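Local coordinates for soluble epoxide hydrolase (Bacillus megaterium, PDB 4INZ), which belongs to the alpha/beta-hydrolase fold family of epoxide hydrolases, in which a mainly parallel beta sheet carries a largely helical cap, at residues 45-50 and 163-168; 85-90 and 216-221. The protein carries 1 engineered substitution. One frame throughout, in Å; residues are numbered along the deposited sequence.

How the contacts relate
From the N terminus, the chain leaves strand 40-44 into the loop 45-50, one half of contact 1, and then reaches 85-90 at the start of helix 89-102, one half of contact 2. After strands 108-112 and 131-137 it enters the helical region, where 163-168 closes contact 1 across 112 intervening residues and 216-221 closes contact 2 across 125. The two loops therefore cross rather than nest. Both tie that helical region to the sheet-bearing part of the fold. Their centres lie about 10 Å apart, and segments 163-168 and 216-221 also touch each other: Phe-165 O meets Arg-221 NE and Gln-166 NE2 meets Tyr-220 O, probably as hydrogen bonds.

Contact 1 (45-50 and 163-168); sequences HGFPDF and KWFQKQ
Phe-47, on the loop after strand 40-44, meets Phe-165, in the turn that follows helix 160-164, in a buried ring-to-ring contact. Residues 45-48 spell the HGXP motif of epoxide hydrolases, with a cis peptide bond before Pro-48; in relatives this loop borders the oxyanion hole. The side chain of Phe-47 leaves with CG anti to the backbone N (chi1 174°), which points the ring at Phe-165. Its CB packs on Tyr-220 OH. Beyond CG, the ring is backed on one face by Pro-48 CB, 3.6 Å above the plane and over its centre. The far end does the work across the contact: Phe-47 CE2 lies 3.8 Å from Phe-165 CE2, and Phe-47 CZ lies 4.0 Å from that same Phe-165 CE2. Phe-165 arrives on the side opposite Pro-48, in an offset edge-to-face pair that turns its edge toward the Phe-47 face, with the planes at 66°. Trp-164 CE3 sits in plane at the edge of the Phe-165 ring, and Tyr-220 makes a second edge-to-face pair with it. Phe-165 is the second residue of a type I beta turn from Trp-164 to Lys-167. On the motif side, Phe-47 N is hydrogen-bonded to Asp-114 OD2. Gly-46 O is gripped twice, from opposite faces of its carbonyl plane: by Asp-49 N, and by His-45 ND1 at 2.9 Å in a nearly straight bond (170°).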
loop_
_atom_site.group_PDB
_atom_site.type_symbol
_atom_site.label_atom_id
_atom_site.label_comp_id
_atom_site.label_asym_id
_atom_site.label_seq_id
_atom_site.Cartn_x
_atom_site.Cartn_y
_atom_site.Cartn_z
ATOM N N HIS A 45 -2.783 -1.899 2.624
ATOM C CA HIS A 45 -1.547 -1.462 3.255
ATOM C C HIS A 45 -0.339 -1.870 2.431
ATOM O O HIS A 45 -0.468 -2.501 1.372
ATOM C CB HIS A 45 -1.422 -2.119 4.629
ATOM C CG HIS A 45 -1.175 -3.594 4.548
ATOM N ND1 HIS A 45 0.089 -4.129 4.420
ATOM C CD2 HIS A 45 -2.033 -4.642 4.527
ATOM C CE1 HIS A 45 -0.001 -5.446 4.342
ATOM N NE2 HIS A 45 -1.278 -5.782 4.402
ATOM N N GLY A 46 0.841 -1.504 2.927
ATOM C CA GLY A 46 2.096 -1.909 2.317
ATOM C C GLY A 46 3.076 -2.425 3.363
ATOM O O GLY A 46 2.674 -2.901 4.418
ATOM N N PHE A 47 4.366 -2.306 3.075
ATOM C CA PHE A 47 5.409 -2.902 3.905
ATOM C C PHE A 47 5.953 -1.917 4.935
ATOM O O PHE A 47 6.252 -0.774 4.594
ATOM C CB PHE A 47 6.568 -3.352 3.010
ATOM C CG PHE A 47 7.757 -3.859 3.774
ATOM C CD1 PHE A 47 7.855 -5.202 4.109
ATOM C CD2 PHE A 47 8.772 -2.993 4.169
ATOM C CE1 PHE A 47 8.941 -5.674 4.817
ATOM C CE2 PHE A 47 9.866 -3.463 4.881
ATOM C CZ PHE A 47 9.945 -4.810 5.207
ATOM N N PRO A 48 6.132 -2.360 6.196
ATOM C CA PRO A 48 5.833 -3.666 6.780
ATOM C C PRO A 48 4.621 -3.571 7.687
ATOM O O PRO A 48 4.636 -4.109 8.798
ATOM C CB PRO A 48 7.061 -3.910 7.648
ATOM C CG PRO A 48 7.336 -2.542 8.213
ATOM C CD PRO A 48 6.929 -1.543 7.130
ATOM N N ASP A 49 3.581 -2.892 7.222
ATOM C CA ASP A 49 2.389 -2.691 8.033
ATOM C C ASP A 49 1.385 -3.815 7.809
ATOM O O ASP A 49 1.758 -4.927 7.453
ATOM C CB ASP A 49 1.770 -1.334 7.702
ATOM C CG ASP A 49 2.798 -0.220 7.731
ATOM O OD1 ASP A 49 3.322 0.064 8.825
ATOM O OD2 ASP A 49 3.099 0.352 6.662
ATOM N N PHE A 50 0.115 -3.510 8.036
ATOM C CA PHE A 50 -0.969 -4.466 7.853
ATOM C C PHE A 50 -2.276 -3.716 8.042
ATOM O O PHE A 50 -2.272 -2.494 8.106
ATOM C CB PHE A 50 -0.843 -5.670 8.811
ATOM C CG PHE A 50 -0.979 -5.330 10.280
ATOM C CD1 PHE A 50 -0.076 -4.480 10.910
ATOM C CD2 PHE A 50 -1.978 -5.919 11.045
ATOM C CE1 PHE A 50 -0.189 -4.193 12.271
ATOM C CE2 PHE A 50 -2.102 -5.646 12.412
ATOM C CZ PHE A 50 -1.203 -4.783 13.025
ATOM N N LYS A 163 17.124 -2.955 -3.599
ATOM C CA LYS A 163 18.210 -3.805 -4.060
ATOM C C LYS A 163 18.749 -4.618 -2.884
ATOM O O LYS A 163 18.977 -5.821 -2.997
ATOM C CB LYS A 163 19.314 -2.959 -4.700
ATOM C CG LYS A 163 20.526 -3.744 -5.182
ATOM C CD LYS A 163 20.153 -4.835 -6.169
ATOM C CE LYS A 163 21.392 -5.351 -6.902
ATOM N NZ LYS A 163 21.939 -4.332 -7.844
ATOM N N TRP A 164 18.926 -3.961 -1.743
ATOM C CA TRP A 164 19.406 -4.646 -0.551
ATOM C C TRP A 164 18.447 -5.759 -0.132
ATOM O O TRP A 164 18.879 -6.820 0.319
ATOM C CB TRP A 164 19.619 -3.650 0.591
ATOM C CG TRP A 164 20.212 -4.256 1.819
ATOM C CD1 TRP A 164 21.368 -4.977 1.900
ATOM C CD2 TRP A 164 19.692 -4.180 3.152
ATOM N NE1 TRP A 164 21.595 -5.360 3.197
ATOM C CE2 TRP A 164 20.580 -4.885 3.986
ATOM C CE3 TRP A 164 18.557 -3.590 3.719
ATOM C CZ2 TRP A 164 20.369 -5.018 5.356
ATOM C CZ3 TRP A 164 18.351 -3.721 5.084
ATOM C CH2 TRP A 164 19.255 -4.428 5.885
ATOM N N PHE A 165 17.146 -5.523 -0.291
ATOM C CA PHE A 165 16.145 -6.531 0.079
ATOM C C PHE A 165 16.283 -7.820 -0.726
ATOM O O PHE A 165 15.655 -8.825 -0.407
ATOM C CB PHE A 165 14.720 -5.992 -0.069
ATOM C CG PHE A 165 14.269 -5.126 1.072
ATOM C CD1 PHE A 165 15.175 -4.653 2.012
ATOM C CD2 PHE A 165 12.929 -4.785 1.206
ATOM C CE1 PHE A 165 14.754 -3.847 3.061
ATOM C CE2 PHE A 165 12.499 -3.979 2.255
ATOM C CZ PHE A 165 13.412 -3.513 3.185
ATOM N N GLN A 166 17.090 -7.788 -1.781
ATOM C CA GLN A 166 17.322 -8.985 -2.582
ATOM C C GLN A 166 18.267 -9.934 -1.838
ATOM O O GLN A 166 18.276 -11.141 -2.091
ATOM C CB GLN A 166 17.901 -8.626 -3.958
ATOM C CG GLN A 166 17.144 -7.521 -4.705
ATOM C CD GLN A 166 15.716 -7.907 -5.067
ATOM O OE1 GLN A 166 15.461 -9.008 -5.552
ATOM N NE2 GLN A 166 14.780 -6.994 -4.835
ATOM N N LYS A 167 19.052 -9.382 -0.912
ATOM C CA LYS A 167 20.078 -10.155 -0.211
ATOM C C LYS A 167 19.497 -11.053 0.882
ATOM O O LYS A 167 18.509 -10.707 1.527
ATOM C CB LYS A 167 21.133 -9.221 0.392
ATOM C CG LYS A 167 21.817 -8.321 -0.625
ATOM C CD LYS A 167 22.931 -9.046 -1.365
ATOM C CE LYS A 167 24.203 -9.098 -0.528
ATOM N NZ LYS A 167 25.297 -9.852 -1.210
ATOM N N GLN A 168 20.130 -12.200 1.100
ATOM C CA GLN A 168 19.633 -13.157 2.085
ATOM C C GLN A 168 19.734 -12.657 3.525
ATOM O O GLN A 168 18.978 -13.095 4.386
ATOM C CB GLN A 168 20.340 -14.509 1.940
ATOM C CG GLN A 168 19.852 -15.327 0.754
ATOM C CD GLN A 168 18.351 -15.593 0.803
ATOM O OE1 GLN A 168 17.818 -16.047 1.818
ATOM N NE2 GLN A 168 17.665 -15.302 -0.297
#

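Contact 2 (85-90 and 216-221); sequences ESYEID and MLSYYR
Tyr-87 lies against Ser-218 and Tyr-219, both of which approach the same side of its ring. Ser-218 CB reaches Tyr-87 CD2 at 3.6 Å, while Tyr-219 CE1 comes as close to Tyr-87 CD1, also 3.6 Å. The two tyrosine side chains cross at about a right angle, and their rings meet obliquely, planes at 44°. With Tyr-87 CG anti to its own carbonyl carbon (chi1 -59°), the ring is set toward helix 213-220. Away from the rings, a water bridges the two backbones, donating to Tyr-87 O at 2.7 Å and to Tyr-219 O at 2.8 Å, a link the two carbonyl oxygens, both acceptors, could not make directly. In the next shell the hydroxyls fix the ring positions: Tyr-87 OH is hydrogen-bonded to Ser-215 OG and Pro-81 O, and Tyr-219 OH to Arg-73 O. Ser-218 OG turns back to Leu-214 O, one helical turn earlier, and leaves its CB to meet the ring. The contact thus seats helix 213-220 on the turn that leads into helix 89-102, whose N-cap position is Glu-88, while Tyr-219 also packs on Trp-115 and Ile-119 of helix 115-126, which follows strand 108-112.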
loop_
_atom_site.group_PDB
_atom_site.type_symbol
_atom_site.label_atom_id
_atom_site.label_comp_id
_atom_site.label_asym_id
_atom_site.label_seq_id
_atom_site.Cartn_x
_atom_site.Cartn_y
_atom_site.Cartn_z
ATOM N N GLU A 85 6.877 -17.011 -6.850
ATOM C CA GLU A 85 5.815 -16.885 -7.837
ATOM C C GLU A 85 4.475 -16.559 -7.186
ATOM O O GLU A 85 3.581 -16.017 -7.834
ATOM C CB GLU A 85 5.714 -18.157 -8.683
ATOM C CG GLU A 85 6.972 -18.425 -9.501
ATOM C CD GLU A 85 6.793 -19.539 -10.510
ATOM O OE1 GLU A 85 7.462 -19.492 -11.567
ATOM O OE2 GLU A 85 5.992 -20.462 -10.247
ATOM N N SER A 86 4.346 -16.878 -5.900
ATOM C CA SER A 86 3.107 -16.623 -5.173
ATOM C C SER A 86 2.918 -15.148 -4.832
ATOM O O SER A 86 1.866 -14.752 -4.315
ATOM C CB SER A 86 3.061 -17.456 -3.892
ATOM O OG SER A 86 3.073 -18.844 -4.197
ATOM N N TYR A 87 3.937 -14.339 -5.116
ATOM C CA TYR A 87 3.916 -12.921 -4.743
ATOM C C TYR A 87 4.159 -12.001 -5.934
ATOM O O TYR A 87 4.542 -10.840 -5.771
ATOM C CB TYR A 87 4.927 -12.655 -3.631
ATOM C CG TYR A 87 4.631 -13.498 -2.411
ATOM C CD1 TYR A 87 3.699 -13.083 -1.464
ATOM C CD2 TYR A 87 5.244 -14.732 -2.229
ATOM C CE1 TYR A 87 3.407 -13.861 -0.352
ATOM C CE2 TYR A 87 4.955 -15.516 -1.127
ATOM C CZ TYR A 87 4.037 -15.077 -0.193
ATOM O OH TYR A 87 3.747 -15.868 0.901
ATOM N N GLU A 88 3.927 -12.530 -7.131
ATOM C CA GLU A 88 4.023 -11.752 -8.361
ATOM C C GLU A 88 2.802 -10.855 -8.549
ATOM O O GLU A 88 1.710 -11.176 -8.091
ATOM C CB GLU A 88 4.161 -12.689 -9.565
ATOM C CG GLU A 88 5.477 -13.428 -9.608
ATOM C CD GLU A 88 6.582 -12.601 -10.247
ATOM O OE1 GLU A 88 6.328 -11.421 -10.585
ATOM O OE2 GLU A 88 7.701 -13.132 -10.421
ATOM N N ILE A 89 2.993 -9.742 -9.249
ATOM C CA ILE A 89 1.945 -8.731 -9.410
ATOM C C ILE A 89 0.612 -9.281 -9.939
ATOM O O ILE A 89 -0.447 -8.888 -9.461
ATOM C CB ILE A 89 2.419 -7.548 -10.294
ATOM C CG1 ILE A 89 1.374 -6.426 -10.305
ATOM C CG2 ILE A 89 2.745 -8.024 -11.712
ATOM C CD1 ILE A 89 1.201 -5.710 -8.947
ATOM N N ASP A 90 0.649 -10.190 -10.913
ATOM C CA ASP A 90 -0.600 -10.709 -11.459
ATOM C C ASP A 90 -1.401 -11.452 -10.388
ATOM O O ASP A 90 -2.636 -11.406 -10.374
ATOM C CB ASP A 90 -0.348 -11.637 -12.654
ATOM C CG ASP A 90 0.119 -10.890 -13.895
ATOM O OD1 ASP A 90 0.079 -9.647 -13.905
ATOM O OD2 ASP A 90 0.512 -11.558 -14.876
ATOM N N MET A 216 6.925 -11.221 3.072
ATOM C CA MET A 216 6.940 -9.784 2.865
ATOM C C MET A 216 8.066 -9.389 1.898
ATOM O O MET A 216 7.839 -8.620 0.959
ATOM C CB MET A 216 7.029 -9.061 4.219
ATOM C CG MET A 216 5.865 -9.431 5.151
ATOM S SD MET A 216 6.113 -9.213 6.933
ATOM C CE MET A 216 6.101 -7.428 7.062
ATOM N N LEU A 217 9.263 -9.926 2.120
ATOM C CA LEU A 217 10.407 -9.627 1.256
ATOM C C LEU A 217 10.230 -10.187 -0.151
ATOM O O LEU A 217 10.769 -9.635 -1.117
ATOM C CB LEU A 217 11.706 -10.152 1.884
ATOM C CG LEU A 217 12.090 -9.452 3.192
ATOM C CD1 LEU A 217 13.241 -10.147 3.914
ATOM C CD2 LEU A 217 12.422 -7.980 2.931
ATOM N N SER A 218 9.474 -11.276 -0.265
ATOM C CA SER A 218 9.249 -11.929 -1.555
ATOM C C SER A 218 8.620 -10.990 -2.586
ATOM O O SER A 218 8.924 -11.077 -3.778
ATOM C CB SER A 218 8.406 -13.200 -1.392
ATOM O OG SER A 218 9.126 -14.200 -0.696
ATOM N N TYR A 219 7.748 -10.097 -2.129
ATOM C CA TYR A 219 7.186 -9.069 -3.000
ATOM C C TYR A 219 8.296 -8.334 -3.738
ATOM O O TYR A 219 8.228 -8.146 -4.956
ATOM C CB TYR A 219 6.418 -8.041 -2.175
ATOM C CG TYR A 219 5.055 -8.452 -1.680
ATOM C CD1 TYR A 219 4.908 -9.409 -0.684
ATOM C CD2 TYR A 219 3.911 -7.841 -2.179
ATOM C CE1 TYR A 219 3.659 -9.755 -0.217
ATOM C CE2 TYR A 219 2.658 -8.182 -1.721
ATOM C CZ TYR A 219 2.535 -9.137 -0.743
ATOM O OH TYR A 219 1.285 -9.470 -0.292
ATOM N N TYR A 220 9.302 -7.896 -2.986
ATOM C CA TYR A 220 10.393 -7.093 -3.539
ATOM C C TYR A 220 11.269 -7.891 -4.496
ATOM O O TYR A 220 11.879 -7.335 -5.419
ATOM C CB TYR A 220 11.273 -6.521 -2.419
ATOM C CG TYR A 220 10.605 -5.461 -1.573
ATOM C CD1 TYR A 220 10.756 -4.113 -1.870
ATOM C CD2 TYR A 220 9.830 -5.809 -0.471
ATOM C CE1 TYR A 220 10.147 -3.138 -1.099
ATOM C CE2 TYR A 220 9.218 -4.843 0.307
ATOM C CZ TYR A 220 9.378 -3.506 -0.011
ATOM O OH TYR A 220 8.767 -2.538 0.758
ATOM N N ARG A 221 11.336 -9.194 -4.268
ATOM C CA ARG A 221 12.254 -10.042 -5.023
ATOM C C ARG A 221 11.731 -10.399 -6.409
ATOM O O ARG A 221 12.395 -11.109 -7.167
ATOM C CB ARG A 221 12.617 -11.285 -4.201
ATOM C CG ARG A 221 13.475 -10.903 -3.011
ATOM C CD ARG A 221 13.588 -11.974 -1.943
ATOM N NE ARG A 221 14.495 -11.514 -0.897
ATOM C CZ ARG A 221 14.831 -12.214 0.179
ATOM N NH1 ARG A 221 14.327 -13.425 0.377
ATOM N NH2 ARG A 221 15.673 -11.693 1.064
HETATM O O HOH W 1 6.087 -8.755 -6.663
#